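Local atomic coordinates of uncharacterized protein (Bacteroides vulgatus, PDB entry 4QB7), a protein that probably forms part of the tip of the fimbrium, a filamentous appendage on the cell surface that mediates cell adhesion and biofilm formation. Residues A[286-291]-A[309-314]; A[173-178]-A[326-331]; A[232-237]-A[260-265]; A[198-203]-A[222-227]. One frame throughout, in Å; residues are numbered along the deposited sequence.

Contact 1: A[286-291]-A[309-314]; sequences KLKINY and NKEVSL. With SO4 (sulfate ion), chain K; SO4 (sulfate ion), chain J.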
loop_
_atom_site.group_PDB
_atom_site.type_symbol
_atom_site.label_atom_id
_atom_site.label_comp_id
_atom_site.label_asym_id
_atom_site.label_seq_id
_atom_site.Cartn_x
_atom_site.Cartn_y
_atom_site.Cartn_z
ATOM N N LYS A 286 11.617 -9.493 8.904
ATOM C CA LYS A 286 11.624 -9.527 10.367
ATOM C C LYS A 286 11.323 -8.165 10.957
ATOM O O LYS A 286 11.522 -7.156 10.291
ATOM C CB LYS A 286 13.008 -9.973 10.897
ATOM C CG LYS A 286 13.406 -11.384 10.576
ATOM C CD LYS A 286 14.805 -11.629 11.085
ATOM C CE LYS A 286 15.663 -12.421 10.136
ATOM N NZ LYS A 286 15.310 -13.855 10.186
ATOM N N LEU A 287 10.926 -8.135 12.232
ATOM C CA LEU A 287 10.743 -6.924 13.020
ATOM C C LEU A 287 11.816 -6.881 14.120
ATOM O O LEU A 287 12.230 -7.929 14.590
ATOM C CB LEU A 287 9.337 -6.866 13.663
ATOM C CG LEU A 287 8.108 -6.831 12.759
ATOM C CD1 LEU A 287 6.849 -6.895 13.609
ATOM C CD2 LEU A 287 8.062 -5.586 11.906
ATOM N N LYS A 288 12.266 -5.688 14.515
ATOM C CA LYS A 288 13.194 -5.446 15.628
ATOM C C LYS A 288 12.409 -4.583 16.607
ATOM O O LYS A 288 12.012 -3.472 16.251
ATOM C CB LYS A 288 14.514 -4.785 15.166
ATOM C CG LYS A 288 15.376 -5.610 14.202
ATOM C CD LYS A 288 15.873 -6.919 14.811
ATOM C CE LYS A 288 16.946 -7.557 13.984
ATOM N NZ LYS A 288 18.265 -6.958 14.275
ATOM N N ILE A 289 12.060 -5.132 17.778
ATOM C CA ILE A 289 11.216 -4.425 18.736
ATOM C C ILE A 289 11.985 -4.071 20.006
ATOM O O ILE A 289 12.918 -4.793 20.413
ATOM C CB ILE A 289 9.935 -5.245 19.031
ATOM C CG1 ILE A 289 8.834 -4.373 19.689
ATOM C CG2 ILE A 289 10.238 -6.541 19.793
ATOM C CD1 ILE A 289 7.430 -4.983 19.767
ATOM N N ASN A 290 11.597 -2.914 20.606
ATOM C CA ASN A 290 12.135 -2.370 21.865
ATOM C C ASN A 290 10.991 -2.210 22.843
ATOM O O ASN A 290 9.964 -1.651 22.479
ATOM C CB ASN A 290 12.807 -1.016 21.627
ATOM C CG ASN A 290 14.026 -1.024 20.761
ATOM O OD1 ASN A 290 14.388 -2.018 20.131
ATOM N ND2 ASN A 290 14.723 0.099 20.743
ATOM N N TYR A 291 11.121 -2.714 24.046
ATOM C CA TYR A 291 10.043 -2.620 25.034
ATOM C C TYR A 291 10.606 -2.647 26.445
ATOM O O TYR A 291 11.712 -3.146 26.675
ATOM C CB TYR A 291 8.955 -3.711 24.844
ATOM C CG TYR A 291 9.456 -5.134 24.893
ATOM C CD1 TYR A 291 10.049 -5.722 23.781
ATOM C CD2 TYR A 291 9.300 -5.910 26.040
ATOM C CE1 TYR A 291 10.493 -7.045 23.811
ATOM C CE2 TYR A 291 9.754 -7.231 26.088
ATOM C CZ TYR A 291 10.348 -7.794 24.967
ATOM O OH TYR A 291 10.790 -9.091 24.977
ATOM N N ASN A 309 16.209 -4.097 20.314
ATOM C CA ASN A 309 16.700 -4.782 19.117
ATOM C C ASN A 309 16.371 -6.285 19.161
ATOM O O ASN A 309 17.126 -7.099 18.633
ATOM C CB ASN A 309 18.219 -4.517 18.896
ATOM C CG ASN A 309 18.714 -4.665 17.458
ATOM O OD1 ASN A 309 18.055 -4.251 16.481
ATOM N ND2 ASN A 309 19.928 -5.207 17.298
ATOM N N LYS A 310 15.219 -6.643 19.762
ATOM C CA LYS A 310 14.725 -8.021 19.851
ATOM C C LYS A 310 14.087 -8.404 18.493
ATOM O O LYS A 310 13.153 -7.771 18.004
ATOM C CB LYS A 310 13.746 -8.173 21.038
ATOM C CG LYS A 310 12.893 -9.436 21.081
ATOM C CD LYS A 310 13.703 -10.725 21.202
ATOM C CE LYS A 310 12.972 -11.812 21.944
ATOM N NZ LYS A 310 12.808 -11.470 23.389
ATOM N N GLU A 311 14.648 -9.428 17.880
ATOM C CA GLU A 311 14.261 -9.962 16.587
ATOM C C GLU A 311 12.974 -10.761 16.700
ATOM O O GLU A 311 12.801 -11.574 17.617
ATOM C CB GLU A 311 15.388 -10.844 16.070
ATOM C CG GLU A 311 15.304 -11.124 14.598
ATOM C CD GLU A 311 16.388 -12.060 14.121
ATOM O OE1 GLU A 311 16.170 -13.295 14.176
ATOM O OE2 GLU A 311 17.437 -11.553 13.656
ATOM N N VAL A 312 12.060 -10.496 15.766
ATOM C CA VAL A 312 10.761 -11.144 15.643
ATOM C C VAL A 312 10.601 -11.500 14.166
ATOM O O VAL A 312 10.520 -10.594 13.346
ATOM C CB VAL A 312 9.618 -10.236 16.173
ATOM C CG1 VAL A 312 8.258 -10.852 15.921
ATOM C CG2 VAL A 312 9.786 -9.926 17.638
ATOM N N SER A 313 10.618 -12.797 13.817
ATOM C CA SER A 313 10.464 -13.230 12.429
ATOM C C SER A 313 9.014 -13.161 12.002
ATOM O O SER A 313 8.136 -13.598 12.749
ATOM C CB SER A 313 10.980 -14.654 12.235
ATOM O OG SER A 313 12.395 -14.714 12.137
ATOM N N LEU A 314 8.757 -12.600 10.805
ATOM C CA LEU A 314 7.418 -12.553 10.236
ATOM C C LEU A 314 7.171 -13.869 9.493
ATOM O O LEU A 314 8.125 -14.455 8.944
ATOM C CB LEU A 314 7.210 -11.331 9.336
ATOM C CG LEU A 314 7.320 -9.984 10.039
ATOM C CD1 LEU A 314 7.259 -8.844 9.051
ATOM C CD2 LEU A 314 6.295 -9.846 11.163
HETATM S S SO4 K . 13.841 2.981 22.503
HETATM O O1 SO4 K . 13.331 2.549 23.754
HETATM O O2 SO4 K . 15.260 2.700 22.497
HETATM O O3 SO4 K . 13.197 2.205 21.488
HETATM O O4 SO4 K . 13.566 4.435 22.314
HETATM S S SO4 J . 10.355 -11.412 27.838
HETATM O O1 SO4 J . 9.244 -11.386 28.790
HETATM O O2 SO4 J . 11.495 -12.068 28.484
HETATM O O3 SO4 J . 9.964 -12.120 26.607
HETATM O O4 SO4 J . 10.737 -10.060 27.481
HETATM O O HOH W 1 21.309 -7.259 15.013
HETATM O O HOH W 2 19.030 -9.131 16.646
#
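L287 and V312 face each other as a hydrogen-bonded antiparallel pair: L287 N reaches V312 O at 2.7 Å, almost straight (175°), and V312 N bonds back to L287 O. I289 and K310 repeat the exchange. On the face these pairs share, I289 CG2 meets V312 CG2 at 4.0 Å, and L314 CD2 comes across at about a right angle, 3.9 Å from L287 CG. Aliphatic residues suit this face because it packs on strands 323-331 and 338-346. The other face is charged. K286 CD lies against E311 CD at 3.5 Å, the opposite charges near without a salt bridge, and K286 NZ bonds to G283 O; K288 runs alongside E311 and, bent at its CB-CG bond (chi2 -63°), carries its ammonium to a salt bridge with E228. The strands form a beta hairpin, interrupted where N309 and K310 both face I289 in a G1 beta bulge; N309 has a positive phi (58°), which asparagine tolerates better than most residues. The bulge is held by N290, whose OD1 accepts N309 N at 2.8 Å from above the amide's carbonyl plane. N290 ND2 donates to a sulfate O3 at 2.7 Å. With an alanine here, N309 N would probably be left without its acceptor and the bulge freer to shift. Further out, Y291 OH donates to a second sulfate, both ions probably from crystallisation, and K310 NZ bonds to I336 O.

Contact 2: A[173-178]-A[326-331]; sequences NIKVKP and TYVLTI. With SO4 (sulfate ion), chain B.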
loop_
_atom_site.group_PDB
_atom_site.type_symbol
_atom_site.label_atom_id
_atom_site.label_comp_id
_atom_site.label_asym_id
_atom_site.label_seq_id
_atom_site.Cartn_x
_atom_site.Cartn_y
_atom_site.Cartn_z
ATOM N N ASN A 173 -1.663 -2.793 10.814
ATOM C CA ASN A 173 -1.264 -2.601 12.197
ATOM C C ASN A 173 -0.312 -3.669 12.671
ATOM O O ASN A 173 -0.165 -4.712 12.055
ATOM C CB ASN A 173 -2.483 -2.569 13.136
ATOM C CG ASN A 173 -2.447 -1.421 14.102
ATOM O OD1 ASN A 173 -1.460 -1.194 14.787
ATOM N ND2 ASN A 173 -3.504 -0.641 14.140
ATOM N N ILE A 174 0.353 -3.370 13.779
ATOM C CA ILE A 174 1.213 -4.242 14.565
ATOM C C ILE A 174 0.696 -4.044 15.987
ATOM O O ILE A 174 0.728 -2.926 16.506
ATOM C CB ILE A 174 2.720 -4.016 14.374
ATOM C CG1 ILE A 174 3.095 -4.207 12.898
ATOM C CG2 ILE A 174 3.484 -5.002 15.257
ATOM C CD1 ILE A 174 4.406 -3.731 12.490
ATOM N N LYS A 175 0.062 -5.099 16.536
ATOM C CA LYS A 175 -0.557 -5.139 17.852
ATOM C C LYS A 175 0.288 -5.998 18.799
ATOM O O LYS A 175 0.814 -7.020 18.367
ATOM C CB LYS A 175 -1.966 -5.722 17.717
ATOM C CG LYS A 175 -2.991 -4.839 17.005
ATOM C CD LYS A 175 -4.342 -5.476 17.123
ATOM C CE LYS A 175 -5.458 -4.655 16.533
ATOM N NZ LYS A 175 -6.626 -5.518 16.203
ATOM N N VAL A 176 0.434 -5.604 20.083
ATOM C CA VAL A 176 1.252 -6.356 21.055
ATOM C C VAL A 176 0.478 -6.676 22.335
ATOM O O VAL A 176 -0.329 -5.873 22.781
ATOM C CB VAL A 176 2.576 -5.622 21.415
ATOM C CG1 VAL A 176 3.532 -6.550 22.146
ATOM C CG2 VAL A 176 3.266 -5.033 20.183
ATOM N N LYS A 177 0.751 -7.840 22.951
ATOM C CA LYS A 177 0.160 -8.204 24.247
ATOM C C LYS A 177 1.052 -9.194 24.997
ATOM O O LYS A 177 1.697 -10.014 24.343
ATOM C CB LYS A 177 -1.250 -8.799 24.090
ATOM C CG LYS A 177 -1.312 -10.016 23.195
ATOM C CD LYS A 177 -2.605 -10.734 23.274
ATOM C CE LYS A 177 -2.638 -11.793 22.202
ATOM N NZ LYS A 177 -3.991 -12.383 22.058
ATOM N N PRO A 178 1.053 -9.208 26.353
ATOM C CA PRO A 178 1.765 -10.283 27.068
ATOM C C PRO A 178 0.938 -11.584 26.992
ATOM O O PRO A 178 -0.246 -11.518 26.612
ATOM C CB PRO A 178 1.839 -9.740 28.491
ATOM C CG PRO A 178 0.583 -8.943 28.643
ATOM C CD PRO A 178 0.330 -8.325 27.300
ATOM N N THR A 326 -2.298 -7.575 9.521
ATOM C CA THR A 326 -2.228 -7.126 10.917
ATOM C C THR A 326 -1.435 -8.164 11.650
ATOM O O THR A 326 -1.866 -9.326 11.702
ATOM C CB THR A 326 -3.607 -6.919 11.585
ATOM O OG1 THR A 326 -4.391 -5.978 10.853
ATOM C CG2 THR A 326 -3.478 -6.504 13.061
ATOM N N TYR A 327 -0.276 -7.786 12.189
ATOM C CA TYR A 327 0.528 -8.741 12.957
ATOM C C TYR A 327 0.209 -8.615 14.424
ATOM O O TYR A 327 0.227 -7.503 14.966
ATOM C CB TYR A 327 2.020 -8.527 12.737
ATOM C CG TYR A 327 2.471 -8.621 11.303
ATOM C CD1 TYR A 327 2.414 -9.829 10.610
ATOM C CD2 TYR A 327 3.033 -7.523 10.657
ATOM C CE1 TYR A 327 2.819 -9.918 9.278
ATOM C CE2 TYR A 327 3.465 -7.605 9.330
ATOM C CZ TYR A 327 3.347 -8.804 8.643
ATOM O OH TYR A 327 3.790 -8.904 7.345
ATOM N N VAL A 328 -0.129 -9.741 15.069
ATOM C CA VAL A 328 -0.377 -9.745 16.507
ATOM C C VAL A 328 0.787 -10.474 17.150
ATOM O O VAL A 328 1.016 -11.650 16.859
ATOM C CB VAL A 328 -1.756 -10.325 16.887
ATOM C CG1 VAL A 328 -1.965 -10.313 18.404
ATOM C CG2 VAL A 328 -2.875 -9.565 16.170
ATOM N N LEU A 329 1.547 -9.748 17.980
ATOM C CA LEU A 329 2.740 -10.219 18.714
ATOM C C LEU A 329 2.419 -10.509 20.164
ATOM O O LEU A 329 1.923 -9.619 20.878
ATOM C CB LEU A 329 3.851 -9.148 18.685
ATOM C CG LEU A 329 4.738 -8.967 17.474
ATOM C CD1 LEU A 329 3.936 -8.813 16.168
ATOM C CD2 LEU A 329 5.605 -7.776 17.689
ATOM N N THR A 330 2.701 -11.755 20.603
ATOM C CA THR A 330 2.490 -12.172 21.974
ATOM C C THR A 330 3.848 -12.307 22.634
ATOM O O THR A 330 4.649 -13.149 22.237
ATOM C CB THR A 330 1.646 -13.466 22.076
ATOM O OG1 THR A 330 0.379 -13.258 21.461
ATOM C CG2 THR A 330 1.419 -13.891 23.522
ATOM N N ILE A 331 4.117 -11.457 23.627
ATOM C CA ILE A 331 5.364 -11.525 24.377
ATOM C C ILE A 331 5.182 -12.574 25.470
ATOM O O ILE A 331 4.300 -12.426 26.310
ATOM C CB ILE A 331 5.770 -10.141 24.927
ATOM C CG1 ILE A 331 5.822 -9.083 23.788
ATOM C CG2 ILE A 331 7.097 -10.272 25.659
ATOM C CD1 ILE A 331 6.082 -7.694 24.246
HETATM S S SO4 B . -6.093 -10.121 19.758
HETATM O O1 SO4 B . -7.484 -9.987 20.185
HETATM O O2 SO4 B . -5.875 -11.391 19.050
HETATM O O3 SO4 B . -5.767 -9.005 18.858
HETATM O O4 SO4 B . -5.294 -10.084 20.977
#
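Residues 173-178 and 326-331 run parallel and in step, from N173 beside T326 to P178 beside I331, their axes 4.6 Å apart at closest and inclined by 22°. K175 and K177 each turn both N and O toward the second strand, and N173 O takes Y327 N: K175 N reaches Y327 O at 2.9 Å, and K175 O receives L329 N nearly straight (179°). I174, V176, L329 and I331 share the buried face, where beta-branched and leucine side chains fill the space between strands. V176 holds CG1 anti to its own N (chi1 -167°), which brings that methyl to 3.5 Å from I331 CD1. I174 divides its branches: CG2 touches L329 CD1 at 3.9 Å, and CG1 comes to the edge of the Y327 ring, 4.0 Å from CD2. The Y327 hydroxyl bonds to T318. On the other face, K177 passes T330, its CE 3.4 Å from T330 OG1, until NZ donates to a sulfate O4 at 2.9 Å; A258 N holds the same ion. A lysine suits this partly exposed side: its methylenes pack along T330 and V328 while the ammonium reaches the solvent side, where the sulfate, probably from the crystallisation liquor, is bound. The pair joins strands far apart in sequence at the heart of a mixed sheet, and its apolar face packs on strand 286-296 of a second sheet, consistent with the transthyretin-like clan of the fimbrillins.

Contact 3: A[232-237]-A[260-265]; sequences SDFLNK and ALFSDT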
loop_
_atom_site.group_PDB
_atom_site.type_symbol
_atom_site.label_atom_id
_atom_site.label_comp_id
_atom_site.label_asym_id
_atom_site.label_seq_id
_atom_site.Cartn_x
_atom_site.Cartn_y
_atom_site.Cartn_z
ATOM N N SER A 232 10.014 3.677 14.471
ATOM C CA SER A 232 9.763 4.206 15.826
ATOM C C SER A 232 8.964 5.501 15.853
ATOM O O SER A 232 8.078 5.636 16.708
ATOM C CB SER A 232 11.064 4.405 16.594
ATOM O OG SER A 232 11.748 3.168 16.690
ATOM N N ASP A 233 9.252 6.445 14.944
ATOM C CA ASP A 233 8.517 7.716 14.949
ATOM C C ASP A 233 7.163 7.613 14.210
ATOM O O ASP A 233 6.398 8.582 14.215
ATOM C CB ASP A 233 9.365 8.865 14.368
ATOM C CG ASP A 233 10.598 9.191 15.176
ATOM O OD1 ASP A 233 10.517 9.161 16.428
ATOM O OD2 ASP A 233 11.647 9.451 14.564
ATOM N N PHE A 234 6.872 6.448 13.592
ATOM C CA PHE A 234 5.626 6.210 12.888
ATOM C C PHE A 234 4.589 5.756 13.903
ATOM O O PHE A 234 3.380 5.983 13.727
ATOM C CB PHE A 234 5.818 5.176 11.758
ATOM C CG PHE A 234 4.536 4.807 11.036
ATOM C CD1 PHE A 234 3.938 5.696 10.142
ATOM C CD2 PHE A 234 3.890 3.586 11.294
ATOM C CE1 PHE A 234 2.734 5.372 9.513
ATOM C CE2 PHE A 234 2.698 3.252 10.637
ATOM C CZ PHE A 234 2.131 4.150 9.753
ATOM N N LEU A 235 5.079 5.118 14.981
ATOM C CA LEU A 235 4.257 4.562 16.046
ATOM C C LEU A 235 3.505 5.663 16.793
ATOM O O LEU A 235 4.011 6.776 16.992
ATOM C CB LEU A 235 5.079 3.719 17.035
ATOM C CG LEU A 235 6.068 2.668 16.527
ATOM C CD1 LEU A 235 6.703 1.943 17.707
ATOM C CD2 LEU A 235 5.424 1.684 15.584
ATOM N N ASN A 236 2.289 5.327 17.216
ATOM C CA ASN A 236 1.379 6.216 17.909
ATOM C C ASN A 236 1.741 6.325 19.396
ATOM O O ASN A 236 0.899 6.090 20.267
ATOM C CB ASN A 236 -0.022 5.664 17.705
ATOM C CG ASN A 236 -1.148 6.569 18.091
ATOM O OD1 ASN A 236 -1.003 7.795 18.187
ATOM N ND2 ASN A 236 -2.285 5.952 18.374
ATOM N N LYS A 237 3.011 6.680 19.683
ATOM C CA LYS A 237 3.560 6.835 21.034
ATOM C C LYS A 237 2.931 8.041 21.719
ATOM O O LYS A 237 2.635 9.019 21.053
ATOM C CB LYS A 237 5.099 6.985 20.981
ATOM C CG LYS A 237 5.843 5.649 20.876
ATOM C CD LYS A 237 7.123 5.751 20.060
ATOM C CE LYS A 237 8.361 6.114 20.827
ATOM N NZ LYS A 237 9.453 6.492 19.907
ATOM N N ALA A 260 -2.746 -1.885 19.643
ATOM C CA ALA A 260 -2.189 -1.375 18.386
ATOM C C ALA A 260 -0.985 -0.420 18.578
ATOM O O ALA A 260 -0.990 0.417 19.497
ATOM C CB ALA A 260 -3.272 -0.651 17.621
ATOM N N LEU A 261 0.005 -0.502 17.657
ATOM C CA LEU A 261 1.181 0.382 17.669
ATOM C C LEU A 261 1.031 1.533 16.646
ATOM O O LEU A 261 1.713 2.551 16.759
ATOM C CB LEU A 261 2.493 -0.383 17.422
ATOM C CG LEU A 261 2.867 -1.519 18.386
ATOM C CD1 LEU A 261 4.139 -2.168 17.937
ATOM C CD2 LEU A 261 2.980 -1.050 19.846
ATOM N N PHE A 262 0.124 1.367 15.673
ATOM C CA PHE A 262 -0.208 2.373 14.653
ATOM C C PHE A 262 -1.507 3.038 15.012
ATOM O O PHE A 262 -2.393 2.372 15.564
ATOM C CB PHE A 262 -0.364 1.754 13.237
ATOM C CG PHE A 262 0.760 0.944 12.630
ATOM C CD1 PHE A 262 2.004 0.858 13.254
ATOM C CD2 PHE A 262 0.598 0.316 11.403
ATOM C CE1 PHE A 262 3.044 0.119 12.685
ATOM C CE2 PHE A 262 1.633 -0.438 10.847
ATOM C CZ PHE A 262 2.845 -0.534 11.495
ATOM N N SER A 263 -1.688 4.310 14.608
ATOM C CA SER A 263 -2.959 4.983 14.856
ATOM C C SER A 263 -4.006 4.442 13.878
ATOM O O SER A 263 -3.635 3.806 12.890
ATOM C CB SER A 263 -2.803 6.495 14.752
ATOM O OG SER A 263 -2.781 6.917 13.404
ATOM N N ASP A 264 -5.295 4.658 14.165
ATOM C CA ASP A 264 -6.431 4.206 13.348
ATOM C C ASP A 264 -6.353 4.634 11.896
ATOM O O ASP A 264 -6.815 3.904 11.015
ATOM C CB ASP A 264 -7.763 4.738 13.920
ATOM C CG ASP A 264 -8.322 3.967 15.110
ATOM O OD1 ASP A 264 -7.853 2.819 15.361
ATOM O OD2 ASP A 264 -9.250 4.496 15.777
ATOM N N THR A 265 -5.807 5.820 11.652
ATOM C CA THR A 265 -5.744 6.396 10.318
ATOM C C THR A 265 -4.417 6.119 9.593
ATOM O O THR A 265 -4.339 6.366 8.387
ATOM C CB THR A 265 -6.011 7.905 10.408
ATOM O OG1 THR A 265 -5.174 8.483 11.418
ATOM C CG2 THR A 265 -7.465 8.206 10.723
HETATM O O HOH W 3 0.729 5.377 13.526
#
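N236 lies across S263 and the L261 carbonyl. Along its side chain, CB is 3.7 Å from L261 O, CG lies 3.7 Å from S263 CB, ND2 is as near to that S263 CB, also at 3.7 Å, and OD1 is nearest the same carbon, more distantly. At this exposed place an asparagine can lay its flat amide along the S263 backbone. N236 N donates to L261 O at 2.9 Å, and N236 is the centre of an inverse gamma turn closed by K237 N and L235 O. Beside it, L235 CD2 packs on L261 CB at 4.0 Å, the two leucines side by side and pointing the same way. The aromatic pair F234 and F262 completes the contact as a T-shaped, edge-to-face stack, with centroids 4.8 Å apart and planes at 79°. F234 keeps its ring anti to the backbone N (chi1 176°), which carries CE2 to 3.4 Å above the plane of the F262 ring, over its centre. With a serine in place of F262, the ring face is lost, and F234 would probably be left over a gap and able to turn. Water bridges F234 O and S263 N. F262 rests on I171 and I174 of strand 159-178 and its N bonds to N173, F234 meets W134 and L268, and L235 and L261 lie on I250, so that the loop 232-237 is pinned to the break in strand 259-270.

Contact 4: A[198-203]-A[222-227]; sequences GSTTLY and ASYFST. With SO4 (sulfate ion), chain Q.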
loop_
_atom_site.group_PDB
_atom_site.type_symbol
_atom_site.label_atom_id
_atom_site.label_comp_id
_atom_site.label_asym_id
_atom_site.label_seq_id
_atom_site.Cartn_x
_atom_site.Cartn_y
_atom_site.Cartn_z
ATOM N N GLY A 198 15.909 -7.789 5.147
ATOM C CA GLY A 198 16.895 -8.680 4.570
ATOM C C GLY A 198 17.778 -7.864 3.647
ATOM O O GLY A 198 18.035 -6.685 3.929
ATOM N N SER A 199 18.220 -8.466 2.526
ATOM C CA SER A 199 19.073 -7.802 1.553
ATOM C C SER A 199 18.556 -7.941 0.116
ATOM O O SER A 199 18.795 -7.030 -0.684
ATOM C CB SER A 199 20.500 -8.327 1.647
ATOM O OG SER A 199 20.553 -9.742 1.743
ATOM N N THR A 200 17.870 -9.060 -0.229
ATOM C CA THR A 200 17.380 -9.256 -1.608
ATOM C C THR A 200 15.913 -9.745 -1.637
ATOM O O THR A 200 15.566 -10.550 -2.500
ATOM C CB THR A 200 18.314 -10.236 -2.393
ATOM O OG1 THR A 200 18.530 -11.438 -1.641
ATOM C CG2 THR A 200 19.647 -9.620 -2.763
ATOM N N THR A 201 15.038 -9.195 -0.766
ATOM C CA THR A 201 13.647 -9.643 -0.646
ATOM C C THR A 201 12.610 -8.562 -0.967
ATOM O O THR A 201 11.712 -8.821 -1.754
ATOM C CB THR A 201 13.414 -10.186 0.791
ATOM O OG1 THR A 201 14.379 -11.200 1.075
ATOM C CG2 THR A 201 12.016 -10.741 1.003
ATOM N N LEU A 202 12.695 -7.402 -0.311
ATOM C CA LEU A 202 11.740 -6.302 -0.396
ATOM C C LEU A 202 12.222 -5.193 -1.322
ATOM O O LEU A 202 13.213 -4.527 -1.020
ATOM C CB LEU A 202 11.464 -5.738 1.020
ATOM C CG LEU A 202 10.280 -4.786 1.176
ATOM C CD1 LEU A 202 8.963 -5.477 0.851
ATOM C CD2 LEU A 202 10.224 -4.211 2.564
ATOM N N TYR A 203 11.481 -4.960 -2.421
ATOM C CA TYR A 203 11.817 -3.906 -3.370
ATOM C C TYR A 203 11.492 -2.543 -2.808
ATOM O O TYR A 203 10.443 -2.376 -2.162
ATOM C CB TYR A 203 11.023 -4.058 -4.696
ATOM C CG TYR A 203 11.304 -5.288 -5.528
ATOM C CD1 TYR A 203 12.596 -5.779 -5.667
ATOM C CD2 TYR A 203 10.289 -5.907 -6.258
ATOM C CE1 TYR A 203 12.863 -6.902 -6.443
ATOM C CE2 TYR A 203 10.544 -7.042 -7.032
ATOM C CZ TYR A 203 11.835 -7.533 -7.118
ATOM O OH TYR A 203 12.124 -8.649 -7.863
ATOM N N ALA A 222 17.838 -5.068 -9.887
ATOM C CA ALA A 222 16.785 -4.930 -8.887
ATOM C C ALA A 222 17.184 -3.941 -7.807
ATOM O O ALA A 222 18.368 -3.866 -7.453
ATOM C CB ALA A 222 16.482 -6.279 -8.264
ATOM N N SER A 223 16.199 -3.162 -7.303
ATOM C CA SER A 223 16.403 -2.166 -6.253
ATOM C C SER A 223 15.698 -2.628 -5.006
ATOM O O SER A 223 14.494 -2.828 -5.021
ATOM C CB SER A 223 15.904 -0.799 -6.703
ATOM O OG SER A 223 16.380 0.236 -5.860
ATOM N N TYR A 224 16.449 -2.830 -3.924
ATOM C CA TYR A 224 15.896 -3.336 -2.683
ATOM C C TYR A 224 16.055 -2.425 -1.513
ATOM O O TYR A 224 16.948 -1.580 -1.503
ATOM C CB TYR A 224 16.649 -4.618 -2.296
ATOM C CG TYR A 224 16.516 -5.773 -3.250
ATOM C CD1 TYR A 224 15.377 -6.569 -3.253
ATOM C CD2 TYR A 224 17.568 -6.137 -4.081
ATOM C CE1 TYR A 224 15.249 -7.644 -4.130
ATOM C CE2 TYR A 224 17.456 -7.216 -4.958
ATOM C CZ TYR A 224 16.291 -7.965 -4.982
ATOM O OH TYR A 224 16.167 -9.041 -5.828
ATOM N N PHE A 225 15.241 -2.669 -0.469
ATOM C CA PHE A 225 15.451 -2.201 0.891
ATOM C C PHE A 225 16.478 -3.217 1.419
ATOM O O PHE A 225 16.203 -4.426 1.340
ATOM C CB PHE A 225 14.148 -2.212 1.709
ATOM C CG PHE A 225 13.206 -1.064 1.499
ATOM C CD1 PHE A 225 13.531 0.215 1.944
ATOM C CD2 PHE A 225 11.942 -1.274 0.963
ATOM C CE1 PHE A 225 12.636 1.277 1.783
ATOM C CE2 PHE A 225 11.046 -0.213 0.811
ATOM C CZ PHE A 225 11.399 1.055 1.225
ATOM N N SER A 226 17.684 -2.780 1.824
ATOM C CA SER A 226 18.717 -3.735 2.248
ATOM C C SER A 226 19.282 -3.394 3.613
ATOM O O SER A 226 20.257 -4.011 4.064
ATOM C CB SER A 226 19.833 -3.802 1.209
ATOM O OG SER A 226 20.485 -2.552 1.048
ATOM N N THR A 227 18.670 -2.417 4.282
ATOM C CA THR A 227 19.076 -1.961 5.620
ATOM C C THR A 227 17.844 -1.889 6.495
ATOM O O THR A 227 16.739 -1.758 5.965
ATOM C CB THR A 227 19.773 -0.586 5.532
ATOM O OG1 THR A 227 18.887 0.359 4.904
ATOM C CG2 THR A 227 21.103 -0.644 4.786
HETATM S S SO4 Q . 10.857 -10.499 -10.716
HETATM O O1 SO4 Q . 11.246 -11.736 -10.017
HETATM O O2 SO4 Q . 11.976 -9.980 -11.517
HETATM O O3 SO4 Q . 9.716 -10.784 -11.593
HETATM O O4 SO4 Q . 10.453 -9.517 -9.716
HETATM O O HOH W 4 15.130 -6.986 1.012
#
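L202 and F225 form the buried centre: L202 CD2 rests 3.8 Å from F225 CD2, and both side chains pack on F270 of strand 259-270. Leucine and phenylalanine fit here because both are buried against that apolar ring. Next out, the Y224 ring takes the backbone of T200 over one face in a CH-pi contact, with T200 CA 3.6 Å from the centroid and only 7° off the ring normal. The flat ring thus serves as a platform for the irregular turn at 199-201. Y203 runs alongside Y224 and points the same way, the rings inclined obliquely with CE1 to CE1 at 3.4 Å, while the A222 methyl lies near Y203 CE1. The polar frame comes last. F225 N donates to L202 O at 2.8 Å, nearly along the C=O axis, and a water accepts from L202 N while giving a hydrogen to F225 O. At the outer edge Y203 OH donates to a sulfate O4 at 2.6 Å. G198 has a positive phi (76°), which glycine adopts more readily than other residues. Y203 and Y224 make an antiparallel, non-hydrogen-bonded pair at the start of strand 203-209, where the short, weakly bonded strand 223-224 pairs with it in a small antiparallel sheet.

Residues 173-178 open the widest loop, which contact 2 closes only at 326-331, so every other contact lies within it. Contact 4 closes first, at 222-227, followed in series by contact 3 at 260-265 and contact 1 at 309-314; none cross. Contact 2 is the hub. Its strand 159-178 bonds to strand 259-270, where I174 O and N173 OD1 meet L261 N and F262 N of contact 3, and its apolar face packs on contact 1, as where L329 meets I289. Contacts 1 and 2 thus belong to two facing sheets, contact 3 ties a loop to one edge, and contact 4, touching none of the others, joins strand 203-209 to 223-224.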